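Local coordinates for protein computational Design of Enzyme (Synthetic construct, PDB 3TP4) that is a computationally designed enzyme on a glycosyl hydrolase-type TIM barrel, probably made to present an activated serine within a catalytic triad, at residues F213-G218 with F239-G244; D25-E30 with R315-E320; T40-T45 with T321-D326. All coordinates share one frame; numbering follows the deposited sequence.

From the N terminus, the chain leaves helix 15-27 through residues 25-30, runs along strand 32-37 and emerges into residues 40-45; both segments meet partners some 280 residues further on. Contact 1 closes a short loop between strands 213-217 and 242-249, and that loop lies wholly within the long ones closed by contacts 2 and 3. Residues 315-320 then complete contact 2 at the start of strand 318-321, and the loop residues that follow this strand complete contact 3 just past its end. These two long closures cross, joining the segments that flank the neighbouring strands 32-37 and 318-321 at both ends. Contacts 1 and 2 also touch directly, Val242 CG1 lying 3.8 Å from Tyr318 OH.

Contact 1: residues F213-G218 with F239-G244; sequences FLYAWG and FVDVLG
Ala216 with Val242 and Trp217 with Leu243 are bridge pairs of two parallel strands in the TIM barrel, 213-217 and 242-249, joined as a beta-alpha-beta unit by a connection that holds the short helix 227-230. Backbone bonds make the ladder. Trp217 N gives to Val242 O (3.0 Å), and Trp217 O takes Gly244 N (2.8 Å). Tyr215 O is gripped twice, by the consecutive amides Asp241 N (2.8 Å), which lies in its carbonyl plane, and Val242 N (3.1 Å), which is tilted 26° from it.

Toward the N-terminal end of strand 213-217 a side chain takes the place of a backbone partner. With CG anti to its carbonyl carbon (chi1 -66°), Asp241 swings its carboxylate alongside the first strand, where OD2 accepts Tyr215 N on its anti lone pair (2.9 Å, 162° at the hydrogen). A water donates to the same Asp241 OD2 at 2.7 Å and to Phe213 O, while OD1 is held by Val9 N. Both carboxylate oxygens thus have N-H donors in a buried site, and the Tyr215 ring presents its edge to OD2. Phe239 O, beside Tyr215 CB, has no polar partner.

Apolar contacts complete the pairing. Ala216 CB meets Val242 CB at 4.0 Å on one face of the sheet, and both methyls of Val240 touch Trp217 CB. Trp217 and Leu243 share the other face, where the indole, itself edge-to-face with Tyr230 and Tyr234, receives a leucine methyl at the edge of its benzene ring: Leu243 CD2 lies 3.8 Å from Trp217 CE3.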
ATOM      1  N   PHE A 213      10.233   4.068   4.290  1.00 31.71           N
ATOM      2  CA  PHE A 213       8.905   3.582   3.924  1.00 25.02           C
ATOM      3  C   PHE A 213       8.062   3.138   5.131  1.00 27.86           C
ATOM      4  O   PHE A 213       8.552   2.481   6.067  1.00 26.08           O
ATOM      5  CB  PHE A 213       8.984   2.394   2.957  1.00 24.07           C
ATOM      6  CG  PHE A 213       9.187   2.769   1.515  1.00 24.77           C
ATOM      7  CD1 PHE A 213       9.354   4.081   1.137  1.00 28.44           C
ATOM      8  CD2 PHE A 213       9.198   1.788   0.535  1.00 26.00           C
ATOM      9  CE1 PHE A 213       9.537   4.413  -0.189  1.00 28.50           C
ATOM     10  CE2 PHE A 213       9.383   2.111  -0.788  1.00 27.38           C
ATOM     11  CZ  PHE A 213       9.553   3.430  -1.154  1.00 30.42           C
ATOM     12  N   LEU A 214       6.785   3.501   5.079  1.00 22.75           N
ATOM     13  CA  LEU A 214       5.738   2.844   5.849  1.00 24.22           C
ATOM     14  C   LEU A 214       4.954   2.033   4.818  1.00 25.44           C
ATOM     15  O   LEU A 214       4.815   2.457   3.675  1.00 26.27           O
ATOM     16  CB  LEU A 214       4.827   3.873   6.522  1.00 22.19           C
ATOM     17  CG  LEU A 214       5.515   4.772   7.554  1.00 23.01           C
ATOM     18  CD1 LEU A 214       4.547   5.800   8.159  1.00 23.14           C
ATOM     19  CD2 LEU A 214       6.172   3.920   8.666  1.00 20.20           C
ATOM     20  N   TYR A 215       4.468   0.862   5.207  1.00 25.50           N
ATOM     21  CA  TYR A 215       3.885  -0.060   4.240  1.00 23.94           C
ATOM     22  C   TYR A 215       2.374  -0.130   4.358  1.00 28.02           C
ATOM     23  O   TYR A 215       1.842  -0.474   5.404  1.00 24.15           O
ATOM     24  CB  TYR A 215       4.529  -1.447   4.363  1.00 21.25           C
ATOM     25  CG  TYR A 215       5.962  -1.438   3.887  1.00 21.50           C
ATOM     26  CD1 TYR A 215       7.013  -1.202   4.776  1.00 23.22           C
ATOM     27  CD2 TYR A 215       6.262  -1.621   2.547  1.00 25.65           C
ATOM     28  CE1 TYR A 215       8.324  -1.178   4.345  1.00 24.43           C
ATOM     29  CE2 TYR A 215       7.572  -1.592   2.101  1.00 27.64           C
ATOM     30  CZ  TYR A 215       8.594  -1.374   3.003  1.00 27.35           C
ATOM     31  OH  TYR A 215       9.887  -1.345   2.551  1.00 25.34           O
ATOM     32  N   ALA A 216       1.689   0.217   3.274  1.00 25.43           N
ATOM     33  CA  ALA A 216       0.232   0.218   3.267  1.00 25.02           C
ATOM     34  C   ALA A 216      -0.318  -0.953   2.458  1.00 26.24           C
ATOM     35  O   ALA A 216       0.284  -1.387   1.474  1.00 25.80           O
ATOM     36  CB  ALA A 216      -0.304   1.551   2.721  1.00 25.85           C
ATOM     37  N   TRP A 217      -1.464  -1.458   2.900  1.00 24.11           N
ATOM     38  CA  TRP A 217      -2.193  -2.518   2.218  1.00 25.02           C
ATOM     39  C   TRP A 217      -3.680  -2.246   2.386  1.00 24.64           C
ATOM     40  O   TRP A 217      -4.153  -2.052   3.501  1.00 22.14           O
ATOM     41  CB  TRP A 217      -1.866  -3.876   2.841  1.00 20.45           C
ATOM     42  CG  TRP A 217      -2.857  -4.983   2.519  1.00 24.77           C
ATOM     43  CD1 TRP A 217      -2.859  -5.797   1.407  1.00 21.27           C
ATOM     44  CD2 TRP A 217      -3.967  -5.407   3.328  1.00 25.25           C
ATOM     45  NE1 TRP A 217      -3.906  -6.711   1.492  1.00 22.71           N
ATOM     46  CE2 TRP A 217      -4.599  -6.481   2.655  1.00 22.32           C
ATOM     47  CE3 TRP A 217      -4.493  -4.980   4.558  1.00 26.60           C
ATOM     48  CZ2 TRP A 217      -5.721  -7.129   3.175  1.00 21.82           C
ATOM     49  CZ3 TRP A 217      -5.603  -5.618   5.065  1.00 28.64           C
ATOM     50  CH2 TRP A 217      -6.207  -6.685   4.377  1.00 20.88           C
ATOM     51  N   GLY A 218      -4.409  -2.219   1.279  1.00 19.12           N
ATOM     52  CA  GLY A 218      -5.863  -2.134   1.325  1.00 22.92           C
ATOM     53  C   GLY A 218      -6.421  -3.074   0.274  1.00 23.13           C
ATOM     54  O   GLY A 218      -6.011  -3.006  -0.885  1.00 24.36           O
ATOM     55  N   PHE A 239       4.294  -7.223   8.275  1.00 23.93           N
ATOM     56  CA  PHE A 239       4.479  -6.707   6.916  1.00 28.21           C
ATOM     57  C   PHE A 239       3.687  -5.448   6.564  1.00 27.01           C
ATOM     58  O   PHE A 239       3.980  -4.799   5.562  1.00 25.04           O
ATOM     59  CB  PHE A 239       4.170  -7.811   5.898  1.00 27.15           C
ATOM     60  CG  PHE A 239       5.093  -8.985   6.009  1.00 25.30           C
ATOM     61  CD1 PHE A 239       6.341  -8.948   5.420  1.00 28.26           C
ATOM     62  CD2 PHE A 239       4.726 -10.108   6.736  1.00 22.27           C
ATOM     63  CE1 PHE A 239       7.222 -10.018   5.538  1.00 26.58           C
ATOM     64  CE2 PHE A 239       5.593 -11.190   6.856  1.00 28.17           C
ATOM     65  CZ  PHE A 239       6.847 -11.141   6.246  1.00 25.83           C
ATOM     66  N   VAL A 240       2.695  -5.112   7.381  1.00 24.11           N
ATOM     67  CA  VAL A 240       1.800  -3.988   7.097  1.00 24.37           C
ATOM     68  C   VAL A 240       1.797  -2.966   8.242  1.00 28.01           C
ATOM     69  O   VAL A 240       1.632  -3.347   9.404  1.00 28.50           O
ATOM     70  CB  VAL A 240       0.350  -4.486   6.906  1.00 24.89           C
ATOM     71  CG1 VAL A 240      -0.602  -3.306   6.686  1.00 25.26           C
ATOM     72  CG2 VAL A 240       0.270  -5.477   5.733  1.00 27.11           C
ATOM     73  N   ASP A 241       1.986  -1.685   7.917  1.00 23.76           N
ATOM     74  CA  ASP A 241       1.863  -0.602   8.906  1.00 23.31           C
ATOM     75  C   ASP A 241       0.477   0.061   8.885  1.00 25.35           C
ATOM     76  O   ASP A 241      -0.050   0.460   9.928  1.00 24.79           O
ATOM     77  CB  ASP A 241       2.898   0.499   8.648  1.00 19.78           C
ATOM     78  CG  ASP A 241       4.335   0.039   8.865  1.00 25.66           C
ATOM     79  OD1 ASP A 241       4.649  -0.487   9.964  1.00 30.18           O
ATOM     80  OD2 ASP A 241       5.148   0.221   7.926  1.00 24.44           O
ATOM     81  N   VAL A 242      -0.093   0.191   7.689  1.00 20.26           N
ATOM     82  CA  VAL A 242      -1.346   0.940   7.475  1.00 21.64           C
ATOM     83  C   VAL A 242      -2.377   0.068   6.759  1.00 26.54           C
ATOM     84  O   VAL A 242      -2.108  -0.451   5.673  1.00 22.83           O
ATOM     85  CB  VAL A 242      -1.118   2.206   6.597  1.00 24.45           C
ATOM     86  CG1 VAL A 242      -2.452   2.895   6.253  1.00 25.72           C
ATOM     87  CG2 VAL A 242      -0.166   3.197   7.282  1.00 24.24           C
ATOM     88  N   LEU A 243      -3.557  -0.069   7.362  1.00 20.35           N
ATOM     89  CA  LEU A 243      -4.628  -0.880   6.807  1.00 23.65           C
ATOM     90  C   LEU A 243      -5.612   0.024   6.095  1.00 22.62           C
ATOM     91  O   LEU A 243      -6.088   1.010   6.678  1.00 22.08           O
ATOM     92  CB  LEU A 243      -5.360  -1.625   7.925  1.00 23.11           C
ATOM     93  CG  LEU A 243      -4.483  -2.473   8.844  1.00 35.15           C
ATOM     94  CD1 LEU A 243      -5.274  -2.918  10.058  1.00 40.85           C
ATOM     95  CD2 LEU A 243      -3.962  -3.666   8.094  1.00 38.84           C
ATOM     96  N   GLY A 244      -5.936  -0.316   4.853  1.00 23.93           N
ATOM     97  CA  GLY A 244      -6.723   0.571   4.010  1.00 18.54           C
ATOM     98  C   GLY A 244      -8.105   0.084   3.602  1.00 22.49           C
ATOM     99  O   GLY A 244      -8.570  -0.967   4.037  1.00 23.16           O
TER
HETATM  100  O   HOH W   1       7.817   0.384   8.083  1.00 25.50           O

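Contact 2: residues D25-E30 with R315-E320; sequences DGVRGE and RNAYME
Arg28 and Arg315 bring their guanidinium groups together with planes 52° apart. Over one face of the Arg28 group, toward its rim, sits Arg315 NH2, 3.5 Å from Arg28 NH1; at its edge, near the plane, lie Asp25 OD1 and Arg315 O. Over a face of the Arg315 group lies Arg28 CB. Asp272 forms salt bridges to both arginines, and Asp25 OD1 adds one to Arg28 NH1 (2.9 Å), so acidic groups probably offset the paired positive charge.

Arg28 grips one carbonyl side-on: Arg315 O accepts Arg28 NE (2.9 Å) and Arg28 NH2 (3.1 Å) from the same face, NE standing well above the carbonyl plane. A bend at chi3 (57°) turns the guanidinium onto that oxygen. The bond pair joins the turn that follows helix 15-27 to the lead-in of strand 318-321, at the N-terminal end of the TIM-barrel strands.

Val27 CG1 and Arg28 CG both rest on the methyl of Ala317, the valine carbon 4.0 Å from Ala317 CB. Gly29, at a positive phi (91°) where a side chain would jam against the preceding carbonyl, donates its N-H to a water (2.7 Å from Gly29 N) that also lies within hydrogen-bonding distance of Asn316 O.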
ATOM      1  N   ASP A  25      -1.251   7.517  13.636  1.00 28.47           N
ATOM      2  CA  ASP A  25      -2.087   6.841  14.631  1.00 22.03           C
ATOM      3  C   ASP A  25      -2.751   7.878  15.539  1.00 27.66           C
ATOM      4  O   ASP A  25      -3.929   7.775  15.858  1.00 27.28           O
ATOM      5  CB  ASP A  25      -1.269   5.848  15.466  1.00 24.27           C
ATOM      6  CG  ASP A  25      -2.148   4.910  16.293  1.00 37.68           C
ATOM      7  OD1 ASP A  25      -3.235   4.506  15.812  1.00 30.64           O
ATOM      8  OD2 ASP A  25      -1.751   4.582  17.430  1.00 38.15           O
ATOM      9  N   GLY A  26      -1.983   8.887  15.940  1.00 32.83           N
ATOM     10  CA  GLY A  26      -2.465   9.893  16.874  1.00 29.75           C
ATOM     11  C   GLY A  26      -3.585  10.763  16.346  1.00 31.30           C
ATOM     12  O   GLY A  26      -4.421  11.240  17.116  1.00 28.54           O
ATOM     13  N   VAL A  27      -3.621  10.973  15.032  1.00 23.19           N
ATOM     14  CA  VAL A  27      -4.659  11.817  14.456  1.00 28.78           C
ATOM     15  C   VAL A  27      -6.013  11.105  14.377  1.00 27.03           C
ATOM     16  O   VAL A  27      -7.057  11.748  14.302  1.00 28.90           O
ATOM     17  CB  VAL A  27      -4.237  12.362  13.062  1.00 36.13           C
ATOM     18  CG1 VAL A  27      -4.536  11.336  11.974  1.00 32.45           C
ATOM     19  CG2 VAL A  27      -4.931  13.670  12.770  1.00 44.64           C
ATOM     20  N   ARG A  28      -6.000   9.775  14.406  1.00 24.82           N
ATOM     21  CA  ARG A  28      -7.230   9.011  14.220  1.00 24.41           C
ATOM     22  C   ARG A  28      -8.324   9.416  15.205  1.00 33.37           C
ATOM     23  O   ARG A  28      -8.132   9.350  16.416  1.00 28.99           O
ATOM     24  CB  ARG A  28      -6.931   7.508  14.287  1.00 25.30           C
ATOM     25  CG  ARG A  28      -5.951   7.075  13.183  1.00 25.94           C
ATOM     26  CD  ARG A  28      -5.484   5.645  13.350  1.00 25.48           C
ATOM     27  NE  ARG A  28      -6.622   4.734  13.369  1.00 27.28           N
ATOM     28  CZ  ARG A  28      -6.725   3.673  14.168  1.00 29.76           C
ATOM     29  NH1 ARG A  28      -5.750   3.370  15.022  1.00 26.88           N
ATOM     30  NH2 ARG A  28      -7.819   2.918  14.113  1.00 27.53           N
ATOM     31  N   GLY A  29      -9.462   9.856  14.672  1.00 28.70           N
ATOM     32  CA  GLY A  29     -10.566  10.321  15.494  1.00 31.91           C
ATOM     33  C   GLY A  29     -10.538  11.811  15.798  1.00 29.43           C
ATOM     34  O   GLY A  29     -11.538  12.369  16.227  1.00 34.12           O
ATOM     35  N   GLU A  30      -9.394  12.457  15.583  1.00 29.62           N
ATOM     36  CA  GLU A  30      -9.259  13.891  15.848  1.00 35.62           C
ATOM     37  C   GLU A  30      -9.495  14.701  14.572  1.00 32.49           C
ATOM     38  O   GLU A  30     -10.135  15.736  14.592  1.00 29.48           O
ATOM     39  CB  GLU A  30      -7.875  14.211  16.420  1.00 36.31           C
ATOM     40  CG  GLU A  30      -7.599  13.541  17.762  1.00 48.74           C
ATOM     41  CD  GLU A  30      -8.623  13.916  18.817  1.00 68.92           C
ATOM     42  OE1 GLU A  30      -8.833  15.130  19.037  1.00 76.61           O
ATOM     43  OE2 GLU A  30      -9.229  13.001  19.423  1.00 75.03           O
ATOM     44  N   ARG A 315     -12.176   6.846  13.353  1.00 24.72           N
ATOM     45  CA  ARG A 315     -10.781   6.508  13.699  1.00 23.23           C
ATOM     46  C   ARG A 315      -9.954   6.073  12.481  1.00 27.87           C
ATOM     47  O   ARG A 315      -9.356   4.992  12.441  1.00 24.71           O
ATOM     48  CB  ARG A 315     -10.705   5.505  14.858  1.00 23.20           C
ATOM     49  CG  ARG A 315     -11.157   6.129  16.195  1.00 27.01           C
ATOM     50  CD  ARG A 315     -11.092   5.129  17.371  1.00 25.43           C
ATOM     51  NE  ARG A 315      -9.761   4.546  17.471  1.00 26.05           N
ATOM     52  CZ  ARG A 315      -8.663   5.227  17.784  1.00 31.37           C
ATOM     53  NH1 ARG A 315      -8.730   6.529  18.057  1.00 32.60           N
ATOM     54  NH2 ARG A 315      -7.496   4.604  17.827  1.00 28.89           N
ATOM     55  N   ASN A 316      -9.908   6.965  11.501  1.00 29.70           N
ATOM     56  CA  ASN A 316      -9.184   6.731  10.263  1.00 29.32           C
ATOM     57  C   ASN A 316      -8.356   7.949   9.846  1.00 29.47           C
ATOM     58  O   ASN A 316      -8.840   9.074   9.859  1.00 24.75           O
ATOM     59  CB  ASN A 316     -10.157   6.281   9.178  1.00 27.02           C
ATOM     60  CG  ASN A 316     -10.489   4.809   9.310  1.00 28.43           C
ATOM     61  OD1 ASN A 316      -9.616   3.969   9.126  1.00 25.32           O
ATOM     62  ND2 ASN A 316     -11.727   4.493   9.680  1.00 24.18           N
ATOM     63  N   ALA A 317      -7.099   7.703   9.500  1.00 25.43           N
ATOM     64  CA  ALA A 317      -6.082   8.754   9.455  1.00 25.38           C
ATOM     65  C   ALA A 317      -6.145   9.686   8.251  1.00 19.09           C
ATOM     66  O   ALA A 317      -5.844  10.870   8.373  1.00 23.94           O
ATOM     67  CB  ALA A 317      -4.702   8.136   9.560  1.00 23.69           C
ATOM     68  N   TYR A 318      -6.495   9.145   7.090  1.00 21.14           N
ATOM     69  CA  TYR A 318      -6.597   9.956   5.877  1.00 24.86           C
ATOM     70  C   TYR A 318      -7.572   9.365   4.871  1.00 22.58           C
ATOM     71  O   TYR A 318      -8.030   8.224   5.021  1.00 21.20           O
ATOM     72  CB  TYR A 318      -5.212  10.195   5.239  1.00 22.38           C
ATOM     73  CG  TYR A 318      -4.441   8.950   4.800  1.00 23.41           C
ATOM     74  CD1 TYR A 318      -3.526   8.337   5.657  1.00 23.69           C
ATOM     75  CD2 TYR A 318      -4.594   8.418   3.517  1.00 21.64           C
ATOM     76  CE1 TYR A 318      -2.805   7.216   5.266  1.00 21.57           C
ATOM     77  CE2 TYR A 318      -3.862   7.280   3.104  1.00 19.86           C
ATOM     78  CZ  TYR A 318      -2.969   6.694   3.986  1.00 24.82           C
ATOM     79  OH  TYR A 318      -2.252   5.568   3.615  1.00 21.92           O
HETATM   80  N   MSE A 319      -7.907  10.157   3.861  1.00 25.76           N
HETATM   81  CA  MSE A 319      -8.776   9.707   2.782  1.00 24.61           C
HETATM   82  C   MSE A 319      -8.369  10.436   1.503  1.00 22.63           C
HETATM   83  O   MSE A 319      -8.424  11.663   1.430  1.00 24.01           O
HETATM   84  CB  MSE A 319     -10.238  10.007   3.118  1.00 24.85           C
HETATM   85  CG  MSE A 319     -10.508  11.476   3.355  1.00 23.86           C
HETATM   86 SE   MSE A 319     -12.250  11.727   4.211  1.00 48.69          SE
HETATM   87  CE  MSE A 319     -13.419  11.017   2.808  1.00 30.09           C
ATOM     88  N   GLU A 320      -7.951   9.670   0.500  1.00 22.67           N
ATOM     89  CA  GLU A 320      -7.390  10.230  -0.721  1.00 22.67           C
ATOM     90  C   GLU A 320      -8.346  10.007  -1.890  1.00 20.68           C
ATOM     91  O   GLU A 320      -8.878   8.906  -2.065  1.00 24.72           O
ATOM     92  CB  GLU A 320      -6.032   9.569  -1.029  1.00 18.08           C
ATOM     93  CG  GLU A 320      -5.350  10.177  -2.258  1.00 22.99           C
ATOM     94  CD  GLU A 320      -4.204   9.309  -2.789  1.00 29.17           C
ATOM     95  OE1 GLU A 320      -3.584   8.560  -2.000  1.00 24.52           O
ATOM     96  OE2 GLU A 320      -3.916   9.398  -4.000  1.00 35.10           O
TER
HETATM   97  O   HOH W   2      -5.930   8.211  17.974  1.00 34.81           O
HETATM   98  O   HOH W   3      -9.342  10.765  12.104  1.00 27.38           O

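Contact 3: residues T40-T45 with T321-D326; sequences TSSGLT and TGENAD
Ser41 reaches Glu323 through a water: Ser41 OG donates to it at 2.8 Å, and the water donates to Glu323 OE2 at 3.0 Å. Ser42 needs no intermediary. Its OG, anti to the carbonyl carbon (chi1 -52°), gives a short hydrogen bond to Glu323 OE2, 2.6 Å, approaching 43° out of the carboxylate plane. Glu323 comes to meet both serines because its CG is anti to the backbone N (chi1 -168°) and the chain stays extended beyond it, so one oxygen serves two donors. Shortening this residue to an alanine would probably leave the Ser42 hydroxyl without its acceptor, free to turn, and take one acceptor from the water held by Ser41.

The Ser42 backbone is bridged as well, since a second water accepts the N-H of Asn324 (2.8 Å from Asn324 N) and sits close enough to Ser42 O to link the two backbones, while Ser42 CB packs on Asn324 O at 3.4 Å. At Gly43 the chain passes the same carbonyl without a direct bond. Leu44 then turns its branch back across the second segment, CD2 lying 3.5 Å from Asn324 O and 3.6 Å from Asp326 CA, with CD1 beside Asp326 O. Asp55 OD2 draws the loops together from outside by accepting both Leu44 N and Asn324 ND2; Asn324 OD1 is taken by the N-H groups of Phe331 and Val332.

Both segments belong to the loops at the C-terminal ends of barrel strands, the active-site end in TIM barrels, and Glu323 touches residues of the probable triad of Ser70, His37 and Glu320. The first loop runs from strand 32-37 toward helix 55-60, with Ser41 against Trp69 of strand 66-70 and Tyr97 of helix 87-104; the second leaves strand 318-321 on its way to helix 340-348.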
ATOM      1  N   THR A  40      -0.302  18.093  -7.637  1.00 33.43           N
ATOM      2  CA  THR A  40       0.473  19.178  -8.229  1.00 33.41           C
ATOM      3  C   THR A  40       0.999  18.827  -9.622  1.00 36.19           C
ATOM      4  O   THR A  40       1.799  19.570 -10.186  1.00 38.03           O
ATOM      5  CB  THR A  40       1.674  19.610  -7.349  1.00 28.10           C
ATOM      6  OG1 THR A  40       2.528  18.485  -7.095  1.00 33.87           O
ATOM      7  CG2 THR A  40       1.208  20.210  -6.022  1.00 25.18           C
ATOM      8  N   SER A  41       0.537  17.711 -10.176  1.00 38.19           N
ATOM      9  CA  SER A  41       1.036  17.233 -11.462  1.00 41.91           C
ATOM     10  C   SER A  41      -0.052  17.184 -12.536  1.00 39.74           C
ATOM     11  O   SER A  41       0.242  17.251 -13.727  1.00 39.70           O
ATOM     12  CB  SER A  41       1.709  15.859 -11.305  1.00 37.74           C
ATOM     13  OG  SER A  41       0.830  14.915 -10.703  1.00 31.43           O
ATOM     14  N   SER A  42      -1.308  17.068 -12.111  1.00 32.44           N
ATOM     15  CA  SER A  42      -2.453  17.114 -13.021  1.00 28.84           C
ATOM     16  C   SER A  42      -3.493  18.076 -12.459  1.00 36.38           C
ATOM     17  O   SER A  42      -3.918  17.916 -11.323  1.00 31.53           O
ATOM     18  CB  SER A  42      -3.085  15.731 -13.165  1.00 34.19           C
ATOM     19  OG  SER A  42      -2.114  14.758 -13.507  1.00 47.92           O
ATOM     20  N   GLY A  43      -3.889  19.080 -13.242  1.00 30.26           N
ATOM     21  CA  GLY A  43      -4.887  20.043 -12.801  1.00 35.07           C
ATOM     22  C   GLY A  43      -5.707  20.621 -13.943  1.00 36.34           C
ATOM     23  O   GLY A  43      -5.222  20.725 -15.070  1.00 40.34           O
ATOM     24  N   LEU A  44      -6.949  20.995 -13.656  1.00 35.05           N
ATOM     25  CA  LEU A  44      -7.800  21.649 -14.648  1.00 30.99           C
ATOM     26  C   LEU A  44      -7.763  23.159 -14.497  1.00 35.62           C
ATOM     27  O   LEU A  44      -8.193  23.879 -15.391  1.00 35.55           O
ATOM     28  CB  LEU A  44      -9.254  21.185 -14.545  1.00 37.52           C
ATOM     29  CG  LEU A  44      -9.529  19.704 -14.296  1.00 45.59           C
ATOM     30  CD1 LEU A  44     -10.947  19.384 -14.722  1.00 47.69           C
ATOM     31  CD2 LEU A  44      -8.544  18.845 -15.050  1.00 54.76           C
ATOM     32  N   THR A  45      -7.262  23.650 -13.369  1.00 35.18           N
ATOM     33  CA  THR A  45      -7.265  25.093 -13.132  1.00 39.42           C
ATOM     34  C   THR A  45      -5.852  25.642 -13.034  1.00 38.48           C
ATOM     35  O   THR A  45      -5.661  26.838 -12.838  1.00 39.80           O
ATOM     36  CB  THR A  45      -7.994  25.469 -11.821  1.00 36.65           C
ATOM     37  OG1 THR A  45      -7.189  25.084 -10.700  1.00 35.64           O
ATOM     38  CG2 THR A  45      -9.337  24.792 -11.735  1.00 37.19           C
ATOM     39  N   THR A 321      -8.581  11.048  -2.685  1.00 25.30           N
ATOM     40  CA  THR A 321      -9.423  10.904  -3.871  1.00 22.81           C
ATOM     41  C   THR A 321      -8.585  11.037  -5.148  1.00 29.01           C
ATOM     42  O   THR A 321      -7.399  11.368  -5.092  1.00 24.55           O
ATOM     43  CB  THR A 321     -10.621  11.888  -3.881  1.00 24.45           C
ATOM     44  OG1 THR A 321     -11.670  11.372  -4.719  1.00 27.20           O
ATOM     45  CG2 THR A 321     -10.192  13.258  -4.399  1.00 20.31           C
ATOM     46  N   GLY A 322      -9.209  10.784  -6.293  1.00 26.20           N
ATOM     47  CA  GLY A 322      -8.469  10.522  -7.515  1.00 28.13           C
ATOM     48  C   GLY A 322      -7.890  11.709  -8.272  1.00 31.37           C
ATOM     49  O   GLY A 322      -8.134  12.876  -7.949  1.00 29.72           O
ATOM     50  N   GLU A 323      -7.135  11.393  -9.319  1.00 27.31           N
ATOM     51  CA  GLU A 323      -6.414  12.400 -10.090  1.00 26.99           C
ATOM     52  C   GLU A 323      -7.337  13.294 -10.932  1.00 25.47           C
ATOM     53  O   GLU A 323      -8.328  12.834 -11.496  1.00 31.58           O
ATOM     54  CB  GLU A 323      -5.384  11.702 -10.996  1.00 29.52           C
ATOM     55  CG  GLU A 323      -4.373  12.641 -11.649  1.00 41.04           C
ATOM     56  CD  GLU A 323      -3.188  11.885 -12.247  1.00 49.96           C
ATOM     57  OE1 GLU A 323      -3.359  10.694 -12.581  1.00 48.51           O
ATOM     58  OE2 GLU A 323      -2.090  12.472 -12.366  1.00 53.10           O
ATOM     59  N   ASN A 324      -7.001  14.575 -11.022  1.00 28.37           N
ATOM     60  CA  ASN A 324      -7.747  15.490 -11.879  1.00 29.18           C
ATOM     61  C   ASN A 324      -7.149  15.545 -13.301  1.00 28.62           C
ATOM     62  O   ASN A 324      -6.411  16.462 -13.630  1.00 30.24           O
ATOM     63  CB  ASN A 324      -7.782  16.886 -11.259  1.00 24.74           C
ATOM     64  CG  ASN A 324      -8.927  17.057 -10.270  1.00 27.53           C
ATOM     65  OD1 ASN A 324      -9.425  16.085  -9.710  1.00 28.80           O
ATOM     66  ND2 ASN A 324      -9.366  18.292 -10.079  1.00 25.99           N
ATOM     67  N   ALA A 325      -7.466  14.553 -14.125  1.00 32.59           N
ATOM     68  CA  ALA A 325      -6.826  14.426 -15.435  1.00 38.20           C
ATOM     69  C   ALA A 325      -7.353  15.449 -16.434  1.00 42.09           C
ATOM     70  O   ALA A 325      -6.583  16.212 -17.011  1.00 46.45           O
ATOM     71  CB  ALA A 325      -6.996  13.020 -15.976  1.00 39.52           C
ATOM     72  N   ASP A 326      -8.668  15.470 -16.629  1.00 41.19           N
ATOM     73  CA  ASP A 326      -9.276  16.399 -17.576  1.00 45.83           C
ATOM     74  C   ASP A 326     -10.753  16.627 -17.265  1.00 42.02           C
ATOM     75  O   ASP A 326     -11.296  16.029 -16.338  1.00 36.50           O
ATOM     76  CB  ASP A 326      -9.103  15.873 -19.004  1.00 45.26           C
ATOM     77  CG  ASP A 326      -9.533  14.430 -19.144  1.00 45.09           C
ATOM     78  OD1 ASP A 326     -10.630  14.082 -18.661  1.00 43.85           O
ATOM     79  OD2 ASP A 326      -8.769  13.634 -19.723  1.00 57.26           O
TER
HETATM   80  O   HOH W   4       0.642  12.211 -11.192  1.00 50.18           O
HETATM   81  O   HOH W   5      -4.819  15.679  -9.726  1.00 32.80           O
HETATM   82  O   HOH W   6      -4.668  17.696 -16.073  1.00 51.84           O